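Local coordinates for pyridoxine 4-oxidase (Mesorhizobium loti, PDB 4HA6), which catalyses the FAD-dependent oxidation of pyridoxine and belongs to the glucose-methanol-choline (GMC) oxidoreductase family, at residues A[126-131]-A[143-148]; A[139-144]-A[184-189]; A[397-402]-A[431-436]. All blocks are in the same frame, centred on the assembly; numbering follows the deposited sequence.

Contacts 1 and 2 are neighbours, their centres 8 Å apart, and they share I143 and H144: the chain following strand 141-142 turns one side to 126-131 and another to 184-189. D126 of contact 1 and R188 of contact 2 are joined by a salt bridge. Both contacts belong to the N-terminal GMC oxidoreductase region, with contact 2 beside the FAD-binding residues G91 and H490. Contact 3 comes later in the chain, in the C-terminal region, where helices 392-409 and 430-440 cross; its centre is about 35 Å from that of contact 2. Contacts 1 and 2 thus form one part of the fold near the flavin site, while contact 3 is separate helix packing, away from the FAD and pyridoxamine sites.

Contact 1 (A[126-131]-A[143-148]); sequences DHPLGG and IHLPAD
H127 sets its imidazole obliquely against the side chains of I143 and L145, and its path from CB outwards explains much of the contact. The bond to CB does not point at these partners, but with CG anti to the backbone N (chi1 -160°) the ring lies beside the carbonyl carbon and its end is carried towards them. CG approaches I143 CB; CD2 is closer still, 3.5 Å from I143 CG2. At the far end of the ring, CE1 lies 3.8 Å from L145 CD1, while NE2 lies near I143 CG2 and L145 CD2. At the ring edge ND1 accepts the amide of L129, with L129 N 3.0 Å from H127 ND1 and nearly in the ring plane, a bond that fixes the rotation of the imidazole. A type I turn from H127 to G130 brings that amide round, closed by G130 N on H127 O. Replacing this histidine with alanine is likely to leave the L129 amide without its acceptor, and I143 and L145 facing a gap.

P128 extends the apolar surface, its CG 3.6 Å from L145 CD1, and L129 CD1 approaches the same methyl. The backbones join where I143 N donates to D126 O at 2.9 Å, in an almost straight bond.

H135 stacks on the H127 ring, and R188 is the partner of the D126 carboxylate. The I143 side chain is about 10 Å from the bound FAD, so the contact lies outside the cofactor's first shell. Segment 126-131 leaves strand 125-126, which runs parallel to strand 141-142, and segment 143-148 continues from that partner towards helix 152-163.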
ATOM      1  N   ASP A 126       1.499  14.295  12.316  1.00 10.94           N
ATOM      2  CA  ASP A 126       2.307  15.231  13.112  1.00 18.28           C
ATOM      3  C   ASP A 126       3.510  15.598  12.264  1.00 16.32           C
ATOM      4  O   ASP A 126       4.510  14.867  12.244  1.00 16.87           O
ATOM      5  CB  ASP A 126       2.768  14.638  14.446  1.00 13.29           C
ATOM      6  CG  ASP A 126       3.580  15.650  15.297  1.00 23.09           C
ATOM      7  OD1 ASP A 126       3.334  16.879  15.195  1.00 18.11           O
ATOM      8  OD2 ASP A 126       4.460  15.212  16.071  1.00 22.87           O
ATOM      9  N   HIS A 127       3.395  16.726  11.564  1.00  9.39           N
ATOM     10  CA  HIS A 127       4.318  17.113  10.497  1.00 16.78           C
ATOM     11  C   HIS A 127       5.112  18.364  10.890  1.00 12.27           C
ATOM     12  O   HIS A 127       4.571  19.260  11.530  1.00 14.85           O
ATOM     13  CB  HIS A 127       3.500  17.400   9.231  1.00 14.45           C
ATOM     14  CG  HIS A 127       4.289  17.344   7.963  1.00 16.41           C
ATOM     15  ND1 HIS A 127       5.110  18.374   7.551  1.00 11.79           N
ATOM     16  CD2 HIS A 127       4.369  16.391   7.003  1.00 13.75           C
ATOM     17  CE1 HIS A 127       5.675  18.049   6.402  1.00 13.64           C
ATOM     18  NE2 HIS A 127       5.236  16.855   6.042  1.00 16.19           N
ATOM     19  N   PRO A 128       6.397  18.437  10.494  1.00 16.75           N
ATOM     20  CA  PRO A 128       7.186  19.619  10.860  1.00 15.87           C
ATOM     21  C   PRO A 128       6.679  20.900  10.188  1.00 22.34           C
ATOM     22  O   PRO A 128       6.965  21.980  10.690  1.00 20.48           O
ATOM     23  CB  PRO A 128       8.601  19.265  10.380  1.00 15.86           C
ATOM     24  CG  PRO A 128       8.412  18.232   9.334  1.00 21.61           C
ATOM     25  CD  PRO A 128       7.198  17.447   9.754  1.00 21.23           C
ATOM     26  N   LEU A 129       5.937  20.777   9.086  1.00 22.71           N
ATOM     27  CA  LEU A 129       5.320  21.934   8.428  1.00 15.00           C
ATOM     28  C   LEU A 129       3.894  22.190   8.937  1.00 13.61           C
ATOM     29  O   LEU A 129       3.194  23.062   8.428  1.00 15.79           O
ATOM     30  CB  LEU A 129       5.281  21.721   6.909  1.00  9.72           C
ATOM     31  CG  LEU A 129       6.408  22.166   5.984  1.00 20.11           C
ATOM     32  CD1 LEU A 129       7.745  22.214   6.693  1.00 23.86           C
ATOM     33  CD2 LEU A 129       6.474  21.245   4.770  1.00 16.37           C
ATOM     34  N   GLY A 130       3.462  21.418   9.928  1.00 18.15           N
ATOM     35  CA  GLY A 130       2.145  21.603  10.511  1.00 17.82           C
ATOM     36  C   GLY A 130       1.895  23.045  10.915  1.00 24.86           C
ATOM     37  O   GLY A 130       2.739  23.680  11.553  1.00 21.39           O
ATOM     38  N   GLY A 131       0.737  23.569  10.538  1.00 23.31           N
ATOM     39  CA  GLY A 131       0.449  24.965  10.792  1.00 23.50           C
ATOM     40  C   GLY A 131       0.422  25.784   9.517  1.00 25.56           C
ATOM     41  O   GLY A 131       0.006  26.943   9.540  1.00 23.07           O
ATOM     42  N   ILE A 143       5.465  12.486  10.899  1.00 12.85           N
ATOM     43  CA  ILE A 143       5.996  12.542   9.545  1.00 13.07           C
ATOM     44  C   ILE A 143       7.362  13.228   9.616  1.00 17.77           C
ATOM     45  O   ILE A 143       7.472  14.367  10.082  1.00 20.99           O
ATOM     46  CB  ILE A 143       5.084  13.343   8.574  1.00  9.16           C
ATOM     47  CG1 ILE A 143       3.596  13.025   8.792  1.00  9.03           C
ATOM     48  CG2 ILE A 143       5.532  13.126   7.110  1.00  9.17           C
ATOM     49  CD1 ILE A 143       3.250  11.523   8.776  1.00 10.19           C
ATOM     50  N   HIS A 144       8.401  12.544   9.149  1.00 15.53           N
ATOM     51  CA  HIS A 144       9.758  13.089   9.215  1.00 13.72           C
ATOM     52  C   HIS A 144      10.209  13.543   7.833  1.00 15.88           C
ATOM     53  O   HIS A 144       9.996  12.835   6.841  1.00 15.39           O
ATOM     54  CB  HIS A 144      10.698  12.014   9.778  1.00 15.41           C
ATOM     55  CG  HIS A 144      12.153  12.374   9.751  1.00 21.66           C
ATOM     56  ND1 HIS A 144      12.631  13.613  10.127  1.00 20.12           N
ATOM     57  CD2 HIS A 144      13.242  11.634   9.422  1.00 16.55           C
ATOM     58  CE1 HIS A 144      13.950  13.624  10.019  1.00 20.81           C
ATOM     59  NE2 HIS A 144      14.345  12.435   9.594  1.00 23.39           N
ATOM     60  N   LEU A 145      10.813  14.729   7.771  1.00 13.62           N
ATOM     61  CA  LEU A 145      11.394  15.254   6.536  1.00 11.40           C
ATOM     62  C   LEU A 145      12.912  15.143   6.644  1.00 13.42           C
ATOM     63  O   LEU A 145      13.549  15.965   7.300  1.00 10.20           O
ATOM     64  CB  LEU A 145      11.012  16.729   6.335  1.00  9.23           C
ATOM     65  CG  LEU A 145       9.542  17.110   6.107  1.00 22.79           C
ATOM     66  CD1 LEU A 145       9.365  18.614   5.898  1.00 25.07           C
ATOM     67  CD2 LEU A 145       8.956  16.346   4.938  1.00 13.20           C
ATOM     68  N   PRO A 146      13.498  14.117   6.009  1.00 16.09           N
ATOM     69  CA  PRO A 146      14.942  13.922   6.166  1.00 14.16           C
ATOM     70  C   PRO A 146      15.724  15.022   5.458  1.00 16.68           C
ATOM     71  O   PRO A 146      15.298  15.477   4.395  1.00 17.09           O
ATOM     72  CB  PRO A 146      15.187  12.576   5.473  1.00 15.98           C
ATOM     73  CG  PRO A 146      13.831  11.889   5.447  1.00 12.53           C
ATOM     74  CD  PRO A 146      12.879  13.037   5.222  1.00 13.52           C
ATOM     75  N   ALA A 147      16.843  15.446   6.038  1.00 18.67           N
ATOM     76  CA  ALA A 147      17.741  16.387   5.368  1.00 13.54           C
ATOM     77  C   ALA A 147      19.193  15.975   5.608  1.00 16.88           C
ATOM     78  O   ALA A 147      19.849  15.418   4.720  1.00 15.25           O
ATOM     79  CB  ALA A 147      17.488  17.812   5.840  1.00 14.30           C
ATOM     80  N   ASP A 148      19.683  16.237   6.814  1.00 13.79           N
ATOM     81  CA  ASP A 148      21.058  15.915   7.154  1.00 20.73           C
ATOM     82  C   ASP A 148      21.374  14.446   6.905  1.00 16.06           C
ATOM     83  O   ASP A 148      22.442  14.120   6.412  1.00 14.64           O
ATOM     84  CB  ASP A 148      21.336  16.265   8.615  1.00 30.20           C
ATOM     85  CG  ASP A 148      21.559  17.748   8.825  1.00 41.56           C
ATOM     86  OD1 ASP A 148      21.001  18.551   8.046  1.00 42.39           O
ATOM     87  OD2 ASP A 148      22.295  18.107   9.772  1.00 56.68           O
TER

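Contact 2 (A[139-144]-A[184-189]); sequences GPLPIH and SLNIRD
P142 CB rests over one face of the R188 guanidinium, near its centre, 3.7 Å from R188 CZ, so that a proline ring lies against a flat cation. R188 gets there by a bent chain: CG is anti to the backbone N (chi1 170°), and later turns at chi2 and chi3 fold the group back across the proline at about a right angle. Its NH1 end is held by the salt bridge to D126, which helps fix the guanidinium in this position.

N186 is the centre of an inverse gamma turn, and its amide reaches back to the other segment. N186 ND2 donates to P142 O at 3.0 Å, in a bond bent to 149° at hydrogen and tilted from both the carbonyl and amide planes. Hydrocarbon borders the amide: both L141 methyls cross it at about a right angle, and I143 CD1 lies beside it, 3.3 Å from N186 ND2. P142 O also meets the CA-H of N186, so one carbonyl receives two contacts from a single residue.

At the start of the turn, L185 pairs with H144 in an antiparallel hydrogen-bonded bridge. H144 N lies 2.7 Å from L185 O, and L185 N lies 2.9 Å from H144 O, a single bridge between segments whose directions differ by 109°. S184 CB packs on I143 CG2 beside it.

Strand 141-142, the parallel partner of strand 125-126, thereby touches strand 187-188 and the chain leading into it; strand 187-188 pairs in turn with strand 191-192. Helix 195-199 packs on L141 through W199, and helix 490-506 meets L141 through L494 and N186 through H490, a residue that binds FAD.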
ATOM      1  N   GLY A 139      -0.861  15.391  15.192  1.00 17.85           N
ATOM      2  CA  GLY A 139      -1.571  14.142  14.959  1.00 12.60           C
ATOM      3  C   GLY A 139      -0.757  12.966  15.466  1.00 10.38           C
ATOM      4  O   GLY A 139       0.417  13.118  15.833  1.00 12.64           O
ATOM      5  N   PRO A 140      -1.365  11.780  15.480  1.00 12.39           N
ATOM      6  CA  PRO A 140      -0.711  10.619  16.100  1.00 12.47           C
ATOM      7  C   PRO A 140       0.472  10.036  15.296  1.00 16.56           C
ATOM      8  O   PRO A 140       1.327   9.368  15.891  1.00 15.39           O
ATOM      9  CB  PRO A 140      -1.850   9.596  16.206  1.00 10.95           C
ATOM     10  CG  PRO A 140      -2.821   9.983  15.145  1.00 15.76           C
ATOM     11  CD  PRO A 140      -2.736  11.486  15.029  1.00 10.77           C
ATOM     12  N   LEU A 141       0.516  10.285  13.986  1.00 10.23           N
ATOM     13  CA  LEU A 141       1.529   9.706  13.099  1.00 12.19           C
ATOM     14  C   LEU A 141       2.617  10.723  12.792  1.00 14.93           C
ATOM     15  O   LEU A 141       2.365  11.680  12.049  1.00 10.96           O
ATOM     16  CB  LEU A 141       0.894   9.305  11.751  1.00 12.07           C
ATOM     17  CG  LEU A 141       1.267   8.006  11.022  1.00 15.46           C
ATOM     18  CD1 LEU A 141       1.172   8.159   9.497  1.00  5.97           C
ATOM     19  CD2 LEU A 141       2.604   7.430  11.449  1.00 12.02           C
ATOM     20  N   PRO A 142       3.831  10.515  13.337  1.00 13.22           N
ATOM     21  CA  PRO A 142       4.949  11.408  13.010  1.00 11.94           C
ATOM     22  C   PRO A 142       5.296  11.329  11.529  1.00 16.41           C
ATOM     23  O   PRO A 142       5.393  10.231  10.967  1.00 13.98           O
ATOM     24  CB  PRO A 142       6.112  10.839  13.833  1.00 12.84           C
ATOM     25  CG  PRO A 142       5.463  10.083  14.942  1.00 19.56           C
ATOM     26  CD  PRO A 142       4.202   9.509  14.349  1.00 19.20           C
ATOM     27  N   ILE A 143       5.465  12.486  10.899  1.00 12.85           N
ATOM     28  CA  ILE A 143       5.996  12.542   9.545  1.00 13.07           C
ATOM     29  C   ILE A 143       7.362  13.228   9.616  1.00 17.77           C
ATOM     30  O   ILE A 143       7.472  14.367  10.082  1.00 20.99           O
ATOM     31  CB  ILE A 143       5.084  13.343   8.574  1.00  9.16           C
ATOM     32  CG1 ILE A 143       3.596  13.025   8.792  1.00  9.03           C
ATOM     33  CG2 ILE A 143       5.532  13.126   7.110  1.00  9.17           C
ATOM     34  CD1 ILE A 143       3.250  11.523   8.776  1.00 10.19           C
ATOM     35  N   HIS A 144       8.401  12.544   9.149  1.00 15.53           N
ATOM     36  CA  HIS A 144       9.758  13.089   9.215  1.00 13.72           C
ATOM     37  C   HIS A 144      10.209  13.543   7.833  1.00 15.88           C
ATOM     38  O   HIS A 144       9.996  12.835   6.841  1.00 15.39           O
ATOM     39  CB  HIS A 144      10.698  12.014   9.778  1.00 15.41           C
ATOM     40  CG  HIS A 144      12.153  12.374   9.751  1.00 21.66           C
ATOM     41  ND1 HIS A 144      12.631  13.613  10.127  1.00 20.12           N
ATOM     42  CD2 HIS A 144      13.242  11.634   9.422  1.00 16.55           C
ATOM     43  CE1 HIS A 144      13.950  13.624  10.019  1.00 20.81           C
ATOM     44  NE2 HIS A 144      14.345  12.435   9.594  1.00 23.39           N
ATOM     45  N   SER A 184       9.306  11.673   2.502  1.00  7.76           N
ATOM     46  CA  SER A 184       8.886  11.819   3.891  1.00  8.55           C
ATOM     47  C   SER A 184       8.735  10.423   4.475  1.00 11.17           C
ATOM     48  O   SER A 184       8.369   9.490   3.750  1.00  7.06           O
ATOM     49  CB  SER A 184       7.565  12.585   3.983  1.00  8.40           C
ATOM     50  OG  SER A 184       7.684  13.882   3.395  1.00 14.54           O
ATOM     51  N   LEU A 185       9.023  10.276   5.771  1.00 11.52           N
ATOM     52  CA  LEU A 185       9.070   8.953   6.406  1.00 11.65           C
ATOM     53  C   LEU A 185       8.356   8.917   7.759  1.00 10.98           C
ATOM     54  O   LEU A 185       8.371   9.908   8.501  1.00 11.37           O
ATOM     55  CB  LEU A 185      10.517   8.516   6.610  1.00 16.14           C
ATOM     56  CG  LEU A 185      11.404   8.328   5.383  1.00 16.43           C
ATOM     57  CD1 LEU A 185      12.842   8.153   5.809  1.00 17.29           C
ATOM     58  CD2 LEU A 185      10.945   7.125   4.596  1.00 16.62           C
ATOM     59  N   ASN A 186       7.740   7.780   8.085  1.00  7.92           N
ATOM     60  CA  ASN A 186       7.168   7.604   9.420  1.00 11.65           C
ATOM     61  C   ASN A 186       8.234   7.081  10.359  1.00 12.71           C
ATOM     62  O   ASN A 186       8.280   5.880  10.653  1.00  8.47           O
ATOM     63  CB  ASN A 186       5.967   6.652   9.426  1.00  8.12           C
ATOM     64  CG  ASN A 186       4.799   7.160   8.593  1.00 19.11           C
ATOM     65  OD1 ASN A 186       4.124   6.375   7.922  1.00 11.84           O
ATOM     66  ND2 ASN A 186       4.548   8.473   8.639  1.00 11.48           N
ATOM     67  N   ILE A 187       9.094   7.994  10.805  1.00 16.94           N
ATOM     68  CA  ILE A 187      10.203   7.694  11.710  1.00  9.87           C
ATOM     69  C   ILE A 187      10.221   8.783  12.780  1.00 16.88           C
ATOM     70  O   ILE A 187       9.945   9.952  12.490  1.00 16.83           O
ATOM     71  CB  ILE A 187      11.564   7.672  10.955  1.00 19.20           C
ATOM     72  CG1 ILE A 187      11.584   6.583   9.880  1.00 25.45           C
ATOM     73  CG2 ILE A 187      12.732   7.453  11.911  1.00 30.95           C
ATOM     74  CD1 ILE A 187      12.914   6.472   9.127  1.00 29.95           C
ATOM     75  N   ARG A 188      10.495   8.395  14.023  1.00 14.70           N
ATOM     76  CA  ARG A 188      10.694   9.345  15.113  1.00 17.23           C
ATOM     77  C   ARG A 188      11.803   8.816  16.019  1.00 26.51           C
ATOM     78  O   ARG A 188      11.754   7.658  16.455  1.00 16.71           O
ATOM     79  CB  ARG A 188       9.405   9.563  15.918  1.00 21.77           C
ATOM     80  CG  ARG A 188       9.619  10.363  17.206  1.00 28.40           C
ATOM     81  CD  ARG A 188       8.477  11.342  17.467  1.00 33.77           C
ATOM     82  NE  ARG A 188       8.427  12.394  16.452  1.00 40.40           N
ATOM     83  CZ  ARG A 188       7.399  13.224  16.279  1.00 40.88           C
ATOM     84  NH1 ARG A 188       6.326  13.137  17.056  1.00 32.11           N
ATOM     85  NH2 ARG A 188       7.440  14.143  15.323  1.00 38.17           N
ATOM     86  N   ASP A 189      12.805   9.662  16.276  1.00 24.86           N
ATOM     87  CA  ASP A 189      13.964   9.313  17.106  1.00 18.76           C
ATOM     88  C   ASP A 189      14.715   8.112  16.549  1.00 22.37           C
ATOM     89  O   ASP A 189      15.173   7.246  17.300  1.00 27.31           O
ATOM     90  CB  ASP A 189      13.539   9.064  18.558  1.00 15.73           C
ATOM     91  CG  ASP A 189      12.759  10.235  19.148  1.00 25.69           C
ATOM     92  OD1 ASP A 189      13.040  11.393  18.769  1.00 26.45           O
ATOM     93  OD2 ASP A 189      11.863   9.997  19.991  1.00 33.71           O
TER

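Contact 3 (A[397-402]-A[431-436]); sequences RFRRAL and AEMDDF
The terminal methyl of M433 overlaps the aliphatic stem of R399, with M433 CE 3.6 Å from R399 CG and equally near R399 CB. The methionine chain is bent at chi2 and chi3, which turns its sulfur towards L402 while the methyl serves the arginine; M433 SD stands 3.7 Å from L402 CD1. That leucine methyl is shared, for F436 CD1, one turn further along the other helix, lies 4.1 Å from L402 CD1, and the methyl meets the phenyl ring obliquely.

Past the methionine, R399 runs extended from CG to NE and grips the D434 carboxylate side-on. R399 NE meets D434 OD1 at 2.7 Å, and R399 NH2 meets D434 OD2 at 2.9 Å. Both bonds are nearly straight and reach the oxygens on their syn sides; the oxygens lie close to the guanidinium plane, whereas the nitrogens are tilted out of the carboxylate plane. The two flat groups are 24° apart, so this is a bidentate salt bridge with a modest twist. D434 OD2 has a second cationic partner, R395, one turn before R399; two positive groups around one carboxylate are likely to favour its charged form.

These side chains belong to a nearly perpendicular helix pair, segments 397-402 of helix 392-409 and 431-436 of helix 430-440. Their axes pass 10.2 Å apart at an angle of 84°, and the backbones come nearest at R399 and M433. Such a steep crossing confines the meeting to a short patch, polar at the R399 end and apolar at the L402 end.

Against the apolar end, strand 355-362 of the larger antiparallel sheet supplies F360, which touches both L402 and F436. I437 of helix 430-440 also packs on L402, and the ring of F347 meets that of F436.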
ATOM      1  N   ARG A 397       4.097   3.482 -21.212  1.00  4.43           N
ATOM      2  CA  ARG A 397       4.509   4.326 -20.089  1.00  6.07           C
ATOM      3  C   ARG A 397       5.773   3.815 -19.362  1.00 10.84           C
ATOM      4  O   ARG A 397       6.601   4.620 -18.922  1.00  7.71           O
ATOM      5  CB  ARG A 397       3.360   4.472 -19.082  1.00  9.78           C
ATOM      6  CG  ARG A 397       2.235   5.377 -19.534  1.00 13.47           C
ATOM      7  CD  ARG A 397       2.658   6.834 -19.379  1.00 18.38           C
ATOM      8  NE  ARG A 397       1.660   7.778 -19.880  1.00 33.87           N
ATOM      9  CZ  ARG A 397       1.789   8.466 -21.013  1.00 40.39           C
ATOM     10  NH1 ARG A 397       2.876   8.316 -21.776  1.00 20.28           N
ATOM     11  NH2 ARG A 397       0.832   9.307 -21.381  1.00 32.32           N
ATOM     12  N   PHE A 398       5.914   2.494 -19.217  1.00  7.03           N
ATOM     13  CA  PHE A 398       7.106   1.921 -18.572  1.00  5.17           C
ATOM     14  C   PHE A 398       8.371   2.134 -19.411  1.00  6.78           C
ATOM     15  O   PHE A 398       9.470   2.213 -18.860  1.00  3.28           O
ATOM     16  CB  PHE A 398       6.927   0.425 -18.310  1.00  5.21           C
ATOM     17  CG  PHE A 398       6.949   0.053 -16.845  1.00  5.38           C
ATOM     18  CD1 PHE A 398       8.123   0.143 -16.106  1.00  4.25           C
ATOM     19  CD2 PHE A 398       5.799  -0.405 -16.218  1.00  2.11           C
ATOM     20  CE1 PHE A 398       8.138  -0.209 -14.734  1.00  7.34           C
ATOM     21  CE2 PHE A 398       5.801  -0.754 -14.862  1.00  3.25           C
ATOM     22  CZ  PHE A 398       6.974  -0.656 -14.122  1.00  2.96           C
ATOM     23  N   ARG A 399       8.221   2.193 -20.738  1.00 10.21           N
ATOM     24  CA  ARG A 399       9.325   2.615 -21.606  1.00 12.34           C
ATOM     25  C   ARG A 399       9.701   4.055 -21.267  1.00  4.75           C
ATOM     26  O   ARG A 399      10.886   4.389 -21.157  1.00  4.91           O
ATOM     27  CB  ARG A 399       8.945   2.536 -23.091  1.00  7.08           C
ATOM     28  CG  ARG A 399       8.805   1.125 -23.635  1.00  9.64           C
ATOM     29  CD  ARG A 399       8.499   1.140 -25.130  1.00  8.40           C
ATOM     30  NE  ARG A 399       7.736  -0.056 -25.478  1.00 11.38           N
ATOM     31  CZ  ARG A 399       6.747  -0.087 -26.365  1.00 11.47           C
ATOM     32  NH1 ARG A 399       6.393   1.017 -27.030  1.00  7.10           N
ATOM     33  NH2 ARG A 399       6.124  -1.230 -26.601  1.00 12.11           N
ATOM     34  N   ARG A 400       8.693   4.906 -21.112  1.00  5.32           N
ATOM     35  CA  ARG A 400       8.950   6.299 -20.752  1.00  7.47           C
ATOM     36  C   ARG A 400       9.666   6.361 -19.402  1.00  7.85           C
ATOM     37  O   ARG A 400      10.596   7.165 -19.214  1.00  5.49           O
ATOM     38  CB  ARG A 400       7.656   7.120 -20.731  1.00  7.84           C
ATOM     39  CG  ARG A 400       6.847   7.117 -22.048  1.00 10.86           C
ATOM     40  CD  ARG A 400       7.537   7.875 -23.194  1.00  9.53           C
ATOM     41  NE  ARG A 400       8.578   7.083 -23.860  1.00 12.69           N
ATOM     42  CZ  ARG A 400       8.347   6.136 -24.775  1.00 14.34           C
ATOM     43  NH1 ARG A 400       7.105   5.840 -25.153  1.00 14.00           N
ATOM     44  NH2 ARG A 400       9.365   5.472 -25.313  1.00 10.05           N
ATOM     45  N   ALA A 401       9.274   5.484 -18.473  1.00  6.03           N
ATOM     46  CA  ALA A 401       9.872   5.512 -17.128  1.00  8.17           C
ATOM     47  C   ALA A 401      11.337   5.087 -17.194  1.00  6.54           C
ATOM     48  O   ALA A 401      12.206   5.756 -16.614  1.00  6.63           O
ATOM     49  CB  ALA A 401       9.100   4.625 -16.151  1.00  3.40           C
ATOM     50  N   LEU A 402      11.604   3.975 -17.887  1.00  3.55           N
ATOM     51  CA  LEU A 402      12.982   3.489 -18.063  1.00  2.97           C
ATOM     52  C   LEU A 402      13.799   4.567 -18.746  1.00  7.55           C
ATOM     53  O   LEU A 402      14.969   4.797 -18.410  1.00  7.34           O
ATOM     54  CB  LEU A 402      13.014   2.259 -18.962  1.00  5.77           C
ATOM     55  CG  LEU A 402      14.055   1.145 -18.741  1.00 11.49           C
ATOM     56  CD1 LEU A 402      14.314   0.389 -20.031  1.00  9.10           C
ATOM     57  CD2 LEU A 402      15.365   1.599 -18.084  1.00  3.99           C
ATOM     58  N   ALA A 431      10.801  -3.754 -28.446  1.00  4.38           N
ATOM     59  CA  ALA A 431      10.673  -5.138 -27.982  1.00  8.41           C
ATOM     60  C   ALA A 431      11.770  -5.500 -26.987  1.00 12.72           C
ATOM     61  O   ALA A 431      11.500  -6.173 -25.982  1.00 13.73           O
ATOM     62  CB  ALA A 431      10.680  -6.101 -29.147  1.00  7.38           C
ATOM     63  N   GLU A 432      13.007  -5.084 -27.273  1.00  8.01           N
ATOM     64  CA  GLU A 432      14.115  -5.352 -26.355  1.00 15.81           C
ATOM     65  C   GLU A 432      13.943  -4.631 -25.018  1.00 13.83           C
ATOM     66  O   GLU A 432      14.261  -5.183 -23.954  1.00 14.99           O
ATOM     67  CB  GLU A 432      15.466  -4.983 -26.979  1.00 12.10           C
ATOM     68  CG  GLU A 432      15.868  -5.877 -28.159  1.00 22.44           C
ATOM     69  CD  GLU A 432      17.310  -5.659 -28.601  1.00 28.26           C
ATOM     70  OE1 GLU A 432      17.755  -6.361 -29.531  1.00 40.62           O
ATOM     71  OE2 GLU A 432      17.997  -4.799 -28.008  1.00 27.09           O
ATOM     72  N   MET A 433      13.463  -3.396 -25.071  1.00 10.38           N
ATOM     73  CA  MET A 433      13.176  -2.663 -23.847  1.00 11.64           C
ATOM     74  C   MET A 433      12.038  -3.331 -23.089  1.00  6.57           C
ATOM     75  O   MET A 433      12.081  -3.455 -21.857  1.00  7.14           O
ATOM     76  CB  MET A 433      12.772  -1.241 -24.176  1.00  4.15           C
ATOM     77  CG  MET A 433      13.874  -0.406 -24.757  1.00 28.35           C
ATOM     78  SD  MET A 433      14.126   1.029 -23.721  1.00 41.06           S
ATOM     79  CE  MET A 433      12.418   1.470 -23.413  1.00  6.66           C
ATOM     80  N   ASP A 434      11.011  -3.742 -23.824  1.00  5.93           N
ATOM     81  CA  ASP A 434       9.861  -4.397 -23.212  1.00  5.96           C
ATOM     82  C   ASP A 434      10.315  -5.669 -22.498  1.00 11.81           C
ATOM     83  O   ASP A 434       9.813  -5.993 -21.419  1.00  7.58           O
ATOM     84  CB  ASP A 434       8.811  -4.745 -24.275  1.00  9.02           C
ATOM     85  CG  ASP A 434       7.932  -3.551 -24.664  1.00 10.80           C
ATOM     86  OD1 ASP A 434       8.172  -2.421 -24.173  1.00  8.30           O
ATOM     87  OD2 ASP A 434       7.003  -3.748 -25.484  1.00 11.37           O
ATOM     88  N   ASP A 435      11.271  -6.380 -23.096  1.00  9.39           N
ATOM     89  CA  ASP A 435      11.725  -7.659 -22.539  1.00 15.42           C
ATOM     90  C   ASP A 435      12.510  -7.437 -21.252  1.00 10.12           C
ATOM     91  O   ASP A 435      12.303  -8.132 -20.252  1.00  7.24           O
ATOM     92  CB  ASP A 435      12.585  -8.446 -23.540  1.00  8.34           C
ATOM     93  CG  ASP A 435      13.020  -9.802 -22.987  1.00 24.81           C
ATOM     94  OD1 ASP A 435      12.140 -10.658 -22.734  1.00 25.14           O
ATOM     95  OD2 ASP A 435      14.235 -10.013 -22.780  1.00 26.67           O
ATOM     96  N   PHE A 436      13.414  -6.467 -21.277  1.00  8.51           N
ATOM     97  CA  PHE A 436      14.125  -6.110 -20.063  1.00  7.90           C
ATOM     98  C   PHE A 436      13.158  -5.672 -18.962  1.00  9.11           C
ATOM     99  O   PHE A 436      13.280  -6.102 -17.805  1.00  7.75           O
ATOM    100  CB  PHE A 436      15.127  -5.000 -20.325  1.00  8.94           C
ATOM    101  CG  PHE A 436      15.762  -4.487 -19.075  1.00  8.39           C
ATOM    102  CD1 PHE A 436      15.307  -3.316 -18.485  1.00  6.78           C
ATOM    103  CD2 PHE A 436      16.796  -5.192 -18.468  1.00 11.27           C
ATOM    104  CE1 PHE A 436      15.884  -2.841 -17.305  1.00 12.19           C
ATOM    105  CE2 PHE A 436      17.385  -4.725 -17.297  1.00 11.10           C
ATOM    106  CZ  PHE A 436      16.923  -3.546 -16.712  1.00  9.04           C
TER